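Local coordinates for protein nitrite oxidoreductase subunit A (Kuenenia stuttgartiensis, PDB 7B04) that belongs to the molybdopterin oxidoreductase family, resembles the subunit NarG, and holds a molybdenum atom, an iron/sulfur cluster and two MD1 ligands, at residues Phe844-Glu849 with Asn859-Thr864; Pro870-Ile875 with Arg888-Ser893. One frame throughout, in Å; residues are numbered along the deposited sequence.

Contact 1: Phe844-Glu849 with Asn859-Thr864; sequences FIVHRE and NAIVST
R848 carries the contact, its guanidinium lying between the side chains of I861 and N859. On one face I861 CD1 sits 3.9 Å above the plane, toward the rim; over the other lies N859 OD1, the amide plane turned only 13° from that of the guanidinium. At the edge, R848 NH1 gives an almost straight hydrogen bond (172°) to N859 O, 3.2 Å away and in the guanidinium plane. The bend at chi3 (67°) in an otherwise extended R848 side chain brings the group over this end of the facing strand. R848 and I861 form a non-hydrogen-bonded antiparallel pair, and E849 N bonds to A860 O (3.1 Å) just beyond it. Toward the other end, V846 CG2 packs 3.9 Å from I861 CG2, the two side chains crossing at about a right angle, and also reaches S863 CB. In the second shell, E842 forms a salt bridge with R848 NH2, and R885 O accepts from N859 ND2. The contact is a buried, weakly bonded beta hairpin of strands 847-848 and 860-862; strand 890-892 borders 860-862, and helices 355-368, 481-488 and 535-541 pack against the 844-849 side.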
loop_
_atom_site.group_PDB
_atom_site.type_symbol
_atom_site.label_atom_id
_atom_site.label_comp_id
_atom_site.label_asym_id
_atom_site.label_seq_id
_atom_site.Cartn_x
_atom_site.Cartn_y
_atom_site.Cartn_z
ATOM N N PHE B 844 -9.309 31.778 -22.807
ATOM C CA PHE B 844 -10.282 30.714 -22.985
ATOM C C PHE B 844 -9.731 29.403 -22.439
ATOM O O PHE B 844 -8.518 29.209 -22.324
ATOM C CB PHE B 844 -10.634 30.537 -24.463
ATOM C CG PHE B 844 -11.545 31.597 -25.005
ATOM C CD1 PHE B 844 -12.913 31.514 -24.815
ATOM C CD2 PHE B 844 -11.034 32.669 -25.715
ATOM C CE1 PHE B 844 -13.755 32.483 -25.317
ATOM C CE2 PHE B 844 -11.871 33.643 -26.220
ATOM C CZ PHE B 844 -13.233 33.549 -26.021
ATOM N N ILE B 845 -10.643 28.492 -22.103
ATOM C CA ILE B 845 -10.255 27.133 -21.736
ATOM C C ILE B 845 -9.904 26.417 -23.037
ATOM O O ILE B 845 -10.782 25.968 -23.775
ATOM C CB ILE B 845 -11.356 26.409 -20.959
ATOM C CG1 ILE B 845 -11.611 27.119 -19.627
ATOM C CG2 ILE B 845 -10.970 24.958 -20.716
ATOM C CD1 ILE B 845 -12.846 26.640 -18.901
ATOM N N VAL B 846 -8.610 26.323 -23.325
ATOM C CA VAL B 846 -8.111 25.774 -24.576
ATOM C C VAL B 846 -7.223 24.579 -24.263
ATOM O O VAL B 846 -6.653 24.475 -23.172
ATOM C CB VAL B 846 -7.347 26.847 -25.387
ATOM C CG1 VAL B 846 -6.046 27.226 -24.688
ATOM C CG2 VAL B 846 -7.092 26.387 -26.819
ATOM N N HIS B 847 -7.112 23.667 -25.225
ATOM C CA HIS B 847 -6.182 22.553 -25.114
ATOM C C HIS B 847 -4.806 22.988 -25.599
ATOM O O HIS B 847 -4.681 23.617 -26.655
ATOM C CB HIS B 847 -6.659 21.345 -25.918
ATOM C CG HIS B 847 -5.675 20.218 -25.940
ATOM N ND1 HIS B 847 -4.674 20.121 -26.882
ATOM C CD2 HIS B 847 -5.526 19.152 -25.120
ATOM C CE1 HIS B 847 -3.958 19.037 -26.648
ATOM N NE2 HIS B 847 -4.454 18.430 -25.585
ATOM N N ARG B 848 -3.780 22.655 -24.824
ATOM C CA ARG B 848 -2.406 22.965 -25.181
ATOM C C ARG B 848 -1.538 21.740 -24.948
ATOM O O ARG B 848 -1.733 21.008 -23.973
ATOM C CB ARG B 848 -1.866 24.150 -24.367
ATOM C CG ARG B 848 -2.578 25.465 -24.630
ATOM C CD ARG B 848 -1.920 26.606 -23.874
ATOM N NE ARG B 848 -0.580 26.891 -24.377
ATOM C CZ ARG B 848 0.226 27.820 -23.874
ATOM N NH1 ARG B 848 1.429 28.009 -24.399
ATOM N NH2 ARG B 848 -0.168 28.559 -22.847
ATOM N N GLU B 849 -0.578 21.528 -25.843
ATOM C CA GLU B 849 0.357 20.426 -25.704
ATOM C C GLU B 849 1.410 20.777 -24.661
ATOM O O GLU B 849 1.661 21.946 -24.367
ATOM C CB GLU B 849 1.028 20.103 -27.040
ATOM C CG GLU B 849 0.083 19.605 -28.125
ATOM C CD GLU B 849 -0.515 18.244 -27.815
ATOM O OE1 GLU B 849 0.144 17.440 -27.122
ATOM O OE2 GLU B 849 -1.645 17.973 -28.270
ATOM N N ASN B 859 4.142 22.930 -26.111
ATOM C CA ASN B 859 3.417 24.095 -25.605
ATOM C C ASN B 859 2.667 24.832 -26.712
ATOM O O ASN B 859 2.514 26.055 -26.665
ATOM C CB ASN B 859 4.352 25.050 -24.860
ATOM C CG ASN B 859 3.630 25.861 -23.809
ATOM O OD1 ASN B 859 2.418 25.740 -23.646
ATOM N ND2 ASN B 859 4.371 26.693 -23.087
ATOM N N ALA B 860 2.187 24.100 -27.713
ATOM C CA ALA B 860 1.436 24.716 -28.795
ATOM C C ALA B 860 -0.024 24.885 -28.397
ATOM O O ALA B 860 -0.602 24.031 -27.719
ATOM C CB ALA B 860 1.542 23.875 -30.067
ATOM N N ILE B 861 -0.621 25.993 -28.827
ATOM C CA ILE B 861 -2.025 26.280 -28.551
ATOM C C ILE B 861 -2.843 25.786 -29.736
ATOM O O ILE B 861 -2.757 26.339 -30.835
ATOM C CB ILE B 861 -2.259 27.773 -28.299
ATOM C CG1 ILE B 861 -1.377 28.265 -27.151
ATOM C CG2 ILE B 861 -3.729 28.035 -28.001
ATOM C CD1 ILE B 861 -1.361 29.768 -26.991
ATOM N N VAL B 862 -3.645 24.749 -29.512
ATOM C CA VAL B 862 -4.443 24.138 -30.568
ATOM C C VAL B 862 -5.780 24.872 -30.603
ATOM O O VAL B 862 -6.697 24.558 -29.841
ATOM C CB VAL B 862 -4.616 22.633 -30.351
ATOM C CG1 VAL B 862 -5.615 22.062 -31.342
ATOM C CG2 VAL B 862 -3.275 21.926 -30.483
ATOM N N SER B 863 -5.886 25.855 -31.494
ATOM C CA SER B 863 -7.119 26.608 -31.693
ATOM C C SER B 863 -6.958 27.505 -32.910
ATOM O O SER B 863 -5.841 27.843 -33.312
ATOM C CB SER B 863 -7.480 27.448 -30.461
ATOM O OG SER B 863 -8.680 28.172 -30.673
ATOM N N THR B 864 -8.096 27.872 -33.504
ATOM C CA THR B 864 -8.152 28.887 -34.549
ATOM C C THR B 864 -8.985 30.086 -34.123
ATOM O O THR B 864 -9.273 30.957 -34.954
ATOM C CB THR B 864 -8.717 28.310 -35.853
ATOM O OG1 THR B 864 -10.055 27.846 -35.636
ATOM C CG2 THR B 864 -7.861 27.164 -36.342
#

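Contact 2: Pro870-Ile875 with Arg888-Ser893; sequences PDDYGI and RNIKKS
N889 lies against the loop P870-Y873, and its side chain touches a different residue at almost every step. CB rests 3.4 Å from D871 O and 3.9 Å from P870 CB. With CG anti to the carbonyl carbon (chi1 -63°), the amide runs alongside the tyrosine that follows in the loop: ND2 meets Y873 CE2 at 3.6 Å, at the edge of the ring and in its plane, while ring and amide planes stand 61° apart. The other tip atom, OD1, turns to the hairpin strand 847-848 and accepts from R848 NH1. The N889 carbonyl is flanked by the loop as well, with P870 CG 3.5 Å from N889 O and D872 CA in a long, bent CH...O contact to the same oxygen. At the next residue, I890 CG1 packs 3.6 Å from D872 CB; at the residue preceding N889, R888 NE lies 4.0 Å from I875 CG2, the two side chains crossing obliquely. Two successive Asx turns shape the loop: D871 OD1 accepts from Y873 N and D872 OD1 from G874 N. D871 CG lies over the centre of one face of the Y873 ring, and D871 OD2 is hydrogen-bonded to Y631 OH. Across the contact the chemistry is thus mainly van der Waals packing and a weak CH...O approach, while the hydrogen bonds named here fold the loop on itself or reach other parts of the chain.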
loop_
_atom_site.group_PDB
_atom_site.type_symbol
_atom_site.label_atom_id
_atom_site.label_comp_id
_atom_site.label_asym_id
_atom_site.label_seq_id
_atom_site.Cartn_x
_atom_site.Cartn_y
_atom_site.Cartn_z
ATOM N N PRO B 870 -2.384 35.400 -28.326
ATOM C CA PRO B 870 -1.239 35.275 -27.429
ATOM C C PRO B 870 -0.020 35.981 -27.992
ATOM O O PRO B 870 0.015 36.444 -29.135
ATOM C CB PRO B 870 -1.005 33.766 -27.365
ATOM C CG PRO B 870 -1.442 33.285 -28.697
ATOM C CD PRO B 870 -2.604 34.166 -29.102
ATOM N N ASP B 871 1.017 36.091 -27.166
ATOM C CA ASP B 871 2.288 36.683 -27.649
ATOM C C ASP B 871 3.273 35.527 -27.672
ATOM O O ASP B 871 3.350 34.858 -26.683
ATOM C CB ASP B 871 2.754 37.867 -26.800
ATOM C CG ASP B 871 4.146 38.371 -27.136
ATOM O OD1 ASP B 871 4.828 37.703 -27.876
ATOM O OD2 ASP B 871 4.531 39.422 -26.642
ATOM N N ASP B 872 3.958 35.308 -28.786
ATOM C CA ASP B 872 4.880 34.158 -28.903
ATOM C C ASP B 872 6.233 34.474 -28.278
ATOM O O ASP B 872 7.004 33.555 -28.118
ATOM C CB ASP B 872 5.002 33.731 -30.362
ATOM C CG ASP B 872 5.893 34.640 -31.172
ATOM O OD1 ASP B 872 6.220 35.696 -30.682
ATOM O OD2 ASP B 872 6.249 34.273 -32.279
ATOM N N TYR B 873 6.494 35.755 -28.015
ATOM C CA TYR B 873 7.751 36.336 -27.471
ATOM C C TYR B 873 8.891 36.181 -28.471
ATOM O O TYR B 873 10.025 36.159 -28.061
ATOM C CB TYR B 873 8.114 35.781 -26.098
ATOM C CG TYR B 873 7.047 35.957 -25.058
ATOM C CD1 TYR B 873 7.043 37.055 -24.230
ATOM C CD2 TYR B 873 6.033 35.038 -24.914
ATOM C CE1 TYR B 873 6.063 37.233 -23.279
ATOM C CE2 TYR B 873 5.041 35.204 -23.973
ATOM C CZ TYR B 873 5.060 36.304 -23.151
ATOM O OH TYR B 873 4.100 36.482 -22.212
ATOM N N GLY B 874 8.576 36.112 -29.756
ATOM C CA GLY B 874 9.605 35.958 -30.790
ATOM C C GLY B 874 10.454 34.743 -30.526
ATOM O O GLY B 874 11.663 34.840 -30.686
ATOM N N ILE B 875 9.839 33.634 -30.136
ATOM C CA ILE B 875 10.652 32.454 -29.855
ATOM C C ILE B 875 10.416 31.447 -30.975
ATOM O O ILE B 875 9.256 31.093 -31.237
ATOM C CB ILE B 875 10.318 31.852 -28.483
ATOM C CG1 ILE B 875 10.810 32.782 -27.371
ATOM C CG2 ILE B 875 10.925 30.468 -28.338
ATOM C CD1 ILE B 875 10.319 32.404 -26.001
ATOM N N ARG B 888 6.647 29.782 -24.941
ATOM C CA ARG B 888 6.277 29.885 -26.353
ATOM C C ARG B 888 4.769 29.700 -26.481
ATOM O O ARG B 888 4.265 28.574 -26.483
ATOM C CB ARG B 888 7.027 28.861 -27.199
ATOM C CG ARG B 888 6.894 29.139 -28.692
ATOM C CD ARG B 888 7.192 27.932 -29.568
ATOM N NE ARG B 888 8.551 27.424 -29.419
ATOM C CZ ARG B 888 8.845 26.166 -29.109
ATOM N NH1 ARG B 888 7.873 25.284 -28.914
ATOM N NH2 ARG B 888 10.109 25.787 -28.999
ATOM N N ASN B 889 4.043 30.814 -26.587
ATOM C CA ASN B 889 2.586 30.799 -26.717
ATOM C C ASN B 889 2.222 31.055 -28.178
ATOM O O ASN B 889 1.926 32.177 -28.589
ATOM C CB ASN B 889 1.960 31.834 -25.787
ATOM C CG ASN B 889 2.224 31.541 -24.325
ATOM O OD1 ASN B 889 2.107 30.401 -23.878
ATOM N ND2 ASN B 889 2.591 32.571 -23.571
ATOM N N ILE B 890 2.246 29.988 -28.971
ATOM C CA ILE B 890 1.952 30.056 -30.399
ATOM C C ILE B 890 0.617 29.372 -30.661
ATOM O O ILE B 890 0.435 28.194 -30.323
ATOM C CB ILE B 890 3.070 29.426 -31.243
ATOM C CG1 ILE B 890 4.284 30.356 -31.282
ATOM C CG2 ILE B 890 2.578 29.137 -32.651
ATOM C CD1 ILE B 890 5.444 29.812 -32.075
ATOM N N LYS B 891 -0.313 30.109 -31.260
ATOM C CA LYS B 891 -1.588 29.538 -31.666
ATOM C C LYS B 891 -1.424 28.804 -32.992
ATOM O O LYS B 891 -0.732 29.276 -33.899
ATOM C CB LYS B 891 -2.646 30.636 -31.792
ATOM C CG LYS B 891 -4.032 30.145 -32.168
ATOM C CD LYS B 891 -5.067 31.251 -32.029
ATOM C CE LYS B 891 -4.897 32.312 -33.108
ATOM N NZ LYS B 891 -5.954 33.360 -33.032
ATOM N N LYS B 892 -2.061 27.638 -33.097
ATOM C CA LYS B 892 -1.927 26.791 -34.273
ATOM C C LYS B 892 -3.142 25.879 -34.355
ATOM O O LYS B 892 -3.648 25.425 -33.328
ATOM C CB LYS B 892 -0.631 25.972 -34.218
ATOM C CG LYS B 892 -0.224 25.353 -35.544
ATOM C CD LYS B 892 1.116 24.640 -35.428
ATOM C CE LYS B 892 2.262 25.628 -35.273
ATOM N NZ LYS B 892 2.521 26.389 -36.527
ATOM N N SER B 893 -3.603 25.612 -35.573
ATOM C CA SER B 893 -4.763 24.748 -35.740
ATOM C C SER B 893 -4.390 23.294 -35.480
ATOM O O SER B 893 -3.223 22.904 -35.545
ATOM C CB SER B 893 -5.344 24.887 -37.149
ATOM O OG SER B 893 -4.520 24.245 -38.107
#

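In the fold
From the N terminus, the chain leaves helix 835-840 and enters contact 1, which closes a nine-residue loop as a beta hairpin. It then runs on from strand 860-862 to P870, where contact 2 opens; the twelve residues between its segments include helix 882-887 and return as strand 890-892. The contacts are therefore in series, neither nested nor crossed, their centres about 10 Å apart. Strand 860-862 lies in the middle of a three-stranded mixed sheet, antiparallel to 847-848 and parallel to 890-892. Backbone pairing such as K892 N with I861 O (2.7 Å, a probable hydrogen bond) joins the two contacts, tying the hairpin to segment 888-893, against which the loop 870-875 packs.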